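Local coordinates for putative uncharacterized protein (Desulfitobacterium hafniense, PDB 4JGI) that binds methylcobalamin in a Rossmann-like domain and probably serves as the corrinoid carrier of an O-demethylase system, at residues D126-V129 against K130-V133. Numbering follows the deposited sequence.
Sequences DVPV and KIIV
The carbonyl oxygen P128 O takes two backbone donors at the start of helix 129-139. I132 N donates to P128 O at 3.1 Å, nearly straight at 169°; I131 N also points at this oxygen, but at a poor angle that makes the bond weak. Because P128 comes right before the helix and its carbonyl accepts this first i to i+4 bond, it is the N-cap. The next bond of the same series runs from V133 N to V129 O, 2.9 Å long with a 174° angle. The proline ring packs on the first turn, P128 CB lying 4.0 Å from I131 CG1, the two side chains running side by side in the same direction.

V127, just ahead of the cap, folds back over the first turn. Its CG1, anti to the backbone N (chi1 -178°), meets I132 CG1 at 3.6 Å and also touches I131 CG2 at 3.9 Å; it crosses the I131 side chain at roughly a right angle. I132 CG1 lies 3.6 Å from P128 O as well, so a methylene group sits beside the accepting oxygen. Beyond the turn, V127 and I132 both touch A95 of strand 91-96, while V129, I132 and V133 pack on helix 151-166. Cutting I132 back to an alanine would probably leave V127 CG1 without its nearest partner and open a gap against A95 and T160.

This is the loop-to-helix turn that follows edge strand 119-122 in the Rossmann-like cobalamin-binding domain; the side chain of I132 lies about 11 Å from the bound methylcobalamin. Backbone bonds set the helix start, and aliphatic contacts fasten it to the sheet and the adjacent helix.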
loop_
_atom_site.group_PDB
_atom_site.type_symbol
_atom_site.label_atom_id
_atom_site.label_comp_id
_atom_site.label_asym_id
_atom_site.label_seq_id
_atom_site.Cartn_x
_atom_site.Cartn_y
_atom_site.Cartn_z
ATOM N N ASP A 126 -1.102 6.321 -17.417
ATOM C CA ASP A 126 -0.992 5.876 -18.794
ATOM C C ASP A 126 0.341 5.311 -19.114
ATOM O O ASP A 126 0.859 5.566 -20.145
ATOM C CB ASP A 126 -1.380 7.017 -19.689
ATOM C CG ASP A 126 -1.629 6.555 -21.163
ATOM O OD1 ASP A 126 -2.057 5.408 -21.481
ATOM O OD2 ASP A 126 -1.406 7.387 -22.016
ATOM N N VAL A 127 0.892 4.511 -18.233
ATOM C CA VAL A 127 2.302 4.138 -18.294
ATOM C C VAL A 127 2.492 2.930 -19.229
ATOM O O VAL A 127 1.897 1.889 -19.028
ATOM C CB VAL A 127 2.907 3.752 -16.958
ATOM C CG1 VAL A 127 4.351 3.417 -17.058
ATOM C CG2 VAL A 127 2.699 4.876 -15.959
ATOM N N PRO A 128 3.297 3.085 -20.278
ATOM C CA PRO A 128 3.495 1.935 -21.192
ATOM C C PRO A 128 4.140 0.707 -20.537
ATOM O O PRO A 128 4.923 0.860 -19.600
ATOM C CB PRO A 128 4.484 2.486 -22.226
ATOM C CG PRO A 128 4.278 3.998 -22.163
ATOM C CD PRO A 128 4.018 4.281 -20.722
ATOM N N VAL A 129 3.707 -0.452 -20.989
ATOM C CA VAL A 129 4.282 -1.719 -20.568
ATOM C C VAL A 129 5.776 -1.688 -20.511
ATOM O O VAL A 129 6.440 -2.077 -19.514
ATOM C CB VAL A 129 3.784 -2.852 -21.442
ATOM C CG1 VAL A 129 4.532 -4.097 -21.108
ATOM C CG2 VAL A 129 2.270 -3.046 -21.286
ATOM N N LYS A 130 6.361 -1.260 -21.622
ATOM C CA LYS A 130 7.845 -1.315 -21.718
ATOM C C LYS A 130 8.550 -0.480 -20.639
ATOM O O LYS A 130 9.591 -0.747 -20.127
ATOM C CB LYS A 130 8.340 -0.862 -23.066
ATOM C CG LYS A 130 8.082 -1.797 -24.186
ATOM C CD LYS A 130 8.483 -1.196 -25.535
ATOM C CE LYS A 130 8.103 -2.153 -26.640
ATOM N NZ LYS A 130 8.042 -1.433 -27.931
ATOM N N ILE A 131 7.922 0.636 -20.293
ATOM C CA ILE A 131 8.460 1.518 -19.209
ATOM C C ILE A 131 8.354 0.892 -17.817
ATOM O O ILE A 131 9.253 0.997 -16.998
ATOM C CB ILE A 131 7.749 2.883 -19.264
ATOM C CG1 ILE A 131 8.009 3.523 -20.660
ATOM C CG2 ILE A 131 8.132 3.756 -18.075
ATOM C CD1 ILE A 131 8.791 4.701 -20.734
ATOM N N ILE A 132 7.213 0.262 -17.528
ATOM C CA ILE A 132 7.105 -0.539 -16.315
ATOM C C ILE A 132 8.177 -1.652 -16.246
ATOM O O ILE A 132 8.863 -1.735 -15.233
ATOM C CB ILE A 132 5.728 -1.154 -16.138
ATOM C CG1 ILE A 132 4.575 -0.055 -16.184
ATOM C CG2 ILE A 132 5.644 -2.043 -14.885
ATOM C CD1 ILE A 132 3.185 -0.592 -16.144
ATOM N N VAL A 133 8.283 -2.424 -17.332
ATOM C CA VAL A 133 9.276 -3.486 -17.327
ATOM C C VAL A 133 10.702 -2.965 -17.174
ATOM O O VAL A 133 11.517 -3.512 -16.363
ATOM C CB VAL A 133 9.128 -4.368 -18.572
ATOM C CG1 VAL A 133 10.310 -5.371 -18.682
ATOM C CG2 VAL A 133 7.820 -5.028 -18.596
#